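Side-chain contacts in protein-glutamine gamma-glutamyltransferase (Pseudomonas aeruginosa PAO1, PDB 6G49), which shows transglutaminase activity in vitro, joining protein glutamine and lysine side chains, and is critical for viability of the bacterium, perhaps through a cell-wall function: residues 77-82 / 89-94; 270-273 / 278-281. One frame throughout, in Å; residues are numbered along the deposited sequence.

Contact 1: 77-82 / 89-94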
loop_
_atom_site.group_PDB
_atom_site.type_symbol
_atom_site.label_atom_id
_atom_site.label_comp_id
_atom_site.label_asym_id
_atom_site.label_seq_id
_atom_site.Cartn_x
_atom_site.Cartn_y
_atom_site.Cartn_z
ATOM N N THR A 77 2.291 -6.684 -0.744
ATOM C CA THR A 77 0.837 -6.596 -0.854
ATOM C C THR A 77 0.215 -7.645 0.034
ATOM O O THR A 77 0.811 -8.700 0.319
ATOM C CB THR A 77 0.242 -6.739 -2.267
ATOM O OG1 THR A 77 0.160 -8.129 -2.637
ATOM C CG2 THR A 77 0.984 -5.924 -3.297
ATOM N N MET A 78 -1.007 -7.319 0.472
ATOM C CA MET A 78 -1.829 -8.209 1.279
ATOM C C MET A 78 -3.136 -8.440 0.516
ATOM O O MET A 78 -3.923 -7.521 0.340
ATOM C CB MET A 78 -2.058 -7.565 2.643
ATOM C CG MET A 78 -0.730 -7.404 3.407
ATOM S SD MET A 78 -1.015 -6.726 5.062
ATOM C CE MET A 78 0.685 -6.428 5.515
ATOM N N GLU A 79 -3.311 -9.683 0.063
ATOM C CA GLU A 79 -4.404 -10.066 -0.809
ATOM C C GLU A 79 -5.478 -10.880 -0.115
ATOM O O GLU A 79 -6.494 -11.185 -0.783
ATOM C CB GLU A 79 -3.837 -10.837 -2.005
ATOM C CG GLU A 79 -3.066 -9.959 -2.973
ATOM C CD GLU A 79 -2.226 -10.722 -3.984
ATOM O OE1 GLU A 79 -1.405 -11.502 -3.536
ATOM O OE2 GLU A 79 -2.430 -10.480 -5.193
ATOM N N ARG A 80 -5.284 -11.303 1.111
ATOM C CA ARG A 80 -6.241 -12.164 1.818
ATOM C C ARG A 80 -6.869 -11.344 2.942
ATOM O O ARG A 80 -6.159 -10.711 3.693
ATOM C CB ARG A 80 -5.530 -13.341 2.477
ATOM C CG ARG A 80 -4.949 -14.265 1.425
ATOM C CD ARG A 80 -4.267 -15.417 2.098
ATOM N NE ARG A 80 -4.049 -16.467 1.137
ATOM C CZ ARG A 80 -3.182 -17.459 1.314
ATOM N NH1 ARG A 80 -2.434 -17.480 2.406
ATOM N NH2 ARG A 80 -3.072 -18.403 0.387
ATOM N N PHE A 81 -8.190 -11.319 2.994
ATOM C CA PHE A 81 -8.881 -10.668 4.093
ATOM C C PHE A 81 -9.771 -11.667 4.807
ATOM O O PHE A 81 -10.661 -12.227 4.156
ATOM C CB PHE A 81 -9.748 -9.522 3.597
ATOM C CG PHE A 81 -10.440 -8.787 4.712
ATOM C CD1 PHE A 81 -9.695 -8.183 5.716
ATOM C CD2 PHE A 81 -11.824 -8.718 4.750
ATOM C CE1 PHE A 81 -10.323 -7.536 6.771
ATOM C CE2 PHE A 81 -12.451 -8.057 5.789
ATOM C CZ PHE A 81 -11.696 -7.408 6.752
ATOM N N ASP A 82 -9.596 -11.837 6.129
ATOM C CA ASP A 82 -10.325 -12.905 6.882
ATOM C C ASP A 82 -11.450 -12.337 7.726
ATOM O O ASP A 82 -12.028 -13.069 8.498
ATOM C CB ASP A 82 -9.387 -13.756 7.729
ATOM C CG ASP A 82 -8.791 -13.038 8.919
ATOM O OD1 ASP A 82 -9.132 -11.880 9.129
ATOM O OD2 ASP A 82 -8.015 -13.681 9.616
ATOM N N ALA A 89 -0.412 -13.348 0.635
ATOM C CA ALA A 89 -0.605 -14.674 -0.033
ATOM C C ALA A 89 0.727 -15.119 -0.613
ATOM O O ALA A 89 1.584 -14.331 -0.945
ATOM C CB ALA A 89 -1.675 -14.561 -1.061
ATOM N N PRO A 90 0.897 -16.416 -0.913
ATOM C CA PRO A 90 2.048 -16.835 -1.718
ATOM C C PRO A 90 2.073 -16.232 -3.118
ATOM O O PRO A 90 1.036 -16.043 -3.728
ATOM C CB PRO A 90 1.894 -18.353 -1.779
ATOM C CG PRO A 90 0.922 -18.703 -0.701
ATOM C CD PRO A 90 0.012 -17.494 -0.485
ATOM N N GLN A 91 3.276 -15.992 -3.682
ATOM C CA GLN A 91 3.425 -15.328 -4.997
ATOM C C GLN A 91 4.267 -16.229 -5.924
ATOM O O GLN A 91 4.941 -17.169 -5.440
ATOM C CB GLN A 91 4.121 -13.956 -4.882
ATOM C CG GLN A 91 3.446 -12.962 -3.912
ATOM C CD GLN A 91 2.063 -12.544 -4.372
ATOM O OE1 GLN A 91 1.784 -12.434 -5.563
ATOM N NE2 GLN A 91 1.156 -12.388 -3.419
ATOM N N TRP A 92 4.294 -15.872 -7.213
ATOM C CA TRP A 92 5.194 -16.475 -8.210
ATOM C C TRP A 92 5.970 -15.320 -8.860
ATOM O O TRP A 92 5.888 -14.201 -8.408
ATOM C CB TRP A 92 4.425 -17.348 -9.222
ATOM C CG TRP A 92 3.204 -16.724 -9.839
ATOM C CD1 TRP A 92 3.144 -16.028 -11.021
ATOM C CD2 TRP A 92 1.844 -16.782 -9.354
ATOM N NE1 TRP A 92 1.854 -15.652 -11.294
ATOM C CE2 TRP A 92 1.040 -16.069 -10.280
ATOM C CE3 TRP A 92 1.231 -17.326 -8.213
ATOM C CZ2 TRP A 92 -0.335 -15.898 -10.096
ATOM C CZ3 TRP A 92 -0.130 -17.166 -8.044
ATOM C CH2 TRP A 92 -0.894 -16.462 -8.972
ATOM N N SER A 93 6.744 -15.594 -9.903
ATOM C CA SER A 93 7.594 -14.569 -10.535
ATOM C C SER A 93 6.743 -13.488 -11.219
ATOM O O SER A 93 5.690 -13.774 -11.802
ATOM C CB SER A 93 8.574 -15.185 -11.508
ATOM O OG SER A 93 9.397 -14.164 -12.066
ATOM N N GLY A 94 7.178 -12.217 -11.108
ATOM C CA GLY A 94 6.583 -11.115 -11.874
ATOM C C GLY A 94 7.553 -10.477 -12.870
ATOM O O GLY A 94 7.212 -9.503 -13.494
HETATM O O HOH W 1 -0.564 -10.960 -0.962
HETATM O O HOH W 2 -0.750 -12.029 -6.587
#

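Contact 2: 270-273 / 278-281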
loop_
_atom_site.group_PDB
_atom_site.type_symbol
_atom_site.label_atom_id
_atom_site.label_comp_id
_atom_site.label_asym_id
_atom_site.label_seq_id
_atom_site.Cartn_x
_atom_site.Cartn_y
_atom_site.Cartn_z
ATOM N N GLY A 270 9.366 10.348 4.072
ATOM C CA GLY A 270 10.727 10.303 4.555
ATOM C C GLY A 270 11.165 11.666 5.064
ATOM O O GLY A 270 10.508 12.662 4.848
ATOM N N GLU A 271 12.298 11.688 5.743
ATOM C CA GLU A 271 12.841 12.890 6.338
ATOM C C GLU A 271 14.199 13.221 5.720
ATOM O O GLU A 271 15.095 12.419 5.746
ATOM C CB GLU A 271 12.994 12.642 7.832
ATOM C CG GLU A 271 11.694 12.300 8.569
ATOM C CD GLU A 271 11.143 10.891 8.320
ATOM O OE1 GLU A 271 11.804 9.899 8.619
ATOM O OE2 GLU A 271 10.009 10.779 7.844
ATOM N N LEU A 272 14.324 14.410 5.163
ATOM C CA LEU A 272 15.558 14.816 4.515
ATOM C C LEU A 272 16.692 15.248 5.442
ATOM O O LEU A 272 16.494 16.076 6.301
ATOM C CB LEU A 272 15.254 15.954 3.552
ATOM C CG LEU A 272 16.385 16.534 2.720
ATOM C CD1 LEU A 272 16.980 15.481 1.808
ATOM C CD2 LEU A 272 15.820 17.678 1.905
ATOM N N ASN A 273 17.874 14.676 5.237
ATOM C CA ASN A 273 19.077 15.057 5.980
ATOM C C ASN A 273 19.968 15.853 5.011
ATOM O O ASN A 273 20.670 15.288 4.173
ATOM C CB ASN A 273 19.870 13.838 6.392
ATOM C CG ASN A 273 21.114 14.178 7.191
ATOM O OD1 ASN A 273 21.513 15.344 7.218
ATOM N ND2 ASN A 273 21.648 13.204 7.918
ATOM N N TYR A 278 20.668 12.646 2.044
ATOM C CA TYR A 278 19.878 11.409 1.964
ATOM C C TYR A 278 18.567 11.620 2.697
ATOM O O TYR A 278 18.383 12.534 3.518
ATOM C CB TYR A 278 20.662 10.230 2.521
ATOM C CG TYR A 278 21.066 10.264 3.962
ATOM C CD1 TYR A 278 20.254 9.805 4.994
ATOM C CD2 TYR A 278 22.372 10.624 4.311
ATOM C CE1 TYR A 278 20.668 9.808 6.309
ATOM C CE2 TYR A 278 22.802 10.609 5.621
ATOM C CZ TYR A 278 21.964 10.166 6.627
ATOM O OH TYR A 278 22.355 10.164 7.934
ATOM N N LEU A 279 17.619 10.709 2.394
ATOM C CA LEU A 279 16.345 10.624 3.082
ATOM C C LEU A 279 16.403 9.495 4.120
ATOM O O LEU A 279 16.890 8.397 3.835
ATOM C CB LEU A 279 15.226 10.275 2.092
ATOM C CG LEU A 279 14.646 11.382 1.214
ATOM C CD1 LEU A 279 13.422 10.826 0.498
ATOM C CD2 LEU A 279 14.251 12.626 1.973
ATOM N N LEU A 280 15.928 9.796 5.322
ATOM C CA LEU A 280 15.648 8.788 6.331
ATOM C C LEU A 280 14.152 8.424 6.218
ATOM O O LEU A 280 13.303 9.300 6.091
ATOM C CB LEU A 280 15.938 9.319 7.725
ATOM C CG LEU A 280 17.413 9.673 7.928
ATOM C CD1 LEU A 280 17.578 11.157 7.765
ATOM C CD2 LEU A 280 17.910 9.200 9.263
ATOM N N VAL A 281 13.895 7.154 6.440
ATOM C CA VAL A 281 12.513 6.656 6.545
ATOM C C VAL A 281 12.440 5.896 7.863
ATOM O O VAL A 281 13.121 4.854 8.017
ATOM C CB VAL A 281 12.136 5.815 5.316
ATOM C CG1 VAL A 281 10.681 5.372 5.465
ATOM C CG2 VAL A 281 12.298 6.599 4.039
#

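Contact 1: 77-82 / 89-94
A89 lies between E79 and R80, the three residues that bury the most area here. Its CB sits 3.8 Å from R80 NE and 3.9 Å from E79 OE1, so one methyl group touches both long side chains. R80 runs extended from CG to NE, which lays one guanidinium face along the loop: A89 CA is over its centre, and P90 CD approaches R80 NH2 to 3.3 Å. E79 supplies the polar half. Its CG stands beside the backbone N (chi1 -71°) and the chain then extends to meet Q91, whose NE2 donates to E79 OE1 at 2.7 Å with an N-H...O angle of 159°. The donor comes on the syn side, 24° out of the carboxylate plane. Water 1 donates to E79 OE1 and T77 O and accepts from A89 N, while water 2 donates to both E79 OE2 and Q91 OE1. Both Q91 bonds belong to one of two conformers. R175 and R262 form salt bridges to OE1 and OE2, which probably keeps this buried carboxylate ionised. The backbone fits a classic beta bulge, E79 and R80 together facing A87 of strand 86-87, at the point where strand 72-81 meets the loop that follows its antiparallel partner.

Contact 2: 270-273 / 278-281
E271 and L280 form a hydrogen-bonded antiparallel pair: E271 N donates to L280 O at 2.6 Å, and L280 N returns a bond to E271 O at 2.8 Å. Toward the turn, N273 N reaches Y278 O at 2.8 Å, whereas the return bond from Y278 N to N273 O is weak at 3.4 Å. The E271 side chain bends at its second torsion, bringing OE1 to 3.0 Å from L280 O, a contact between two acceptors; H282 ND1 is hydrogen-bonded to the same OE1. On this face, N273 CB lies 4.1 Å from the Y278 ring centroid, 10° off the normal, a CH-pi contact. The ring gets there with chi1 62°, CG between backbone N and carbonyl carbon, and the N273 amide plane is turned 61° from it. L280 CD1 packs against N273 CB as well. On the other face L272 CB meets L279 CD2 at 3.8 Å, in one of two conformers of L279. The hairpin closes one side of a six-stranded antiparallel sheet: strand 271-273 is outermost within the chain, while strand 278-282 pairs on its far side with strand 55-61, where Y278 touches R58 and R60.

The two contacts lie in the transglutaminase-active periplasmic domain, on opposite sides of the chain's centre, about 29 Å apart between centres and 15 Å between nearest atoms. Contact 1 joins strand 72-81 of the larger, branched sheet to a loop; contact 2 pairs two strands of the six-stranded one. Both are partly buried, but contact 1 is nearer the chain's centre (13 Å against 20 Å) and has a buried carboxylate. Its segments are joined by side-chain and water bonds, burying 238 Å²; contact 2 relies on backbone pairing and buries 412 Å². Contact 1 lies away from the probable active site, whereas the V281 side chain is about 9 Å from that of H287, a probable active-site residue.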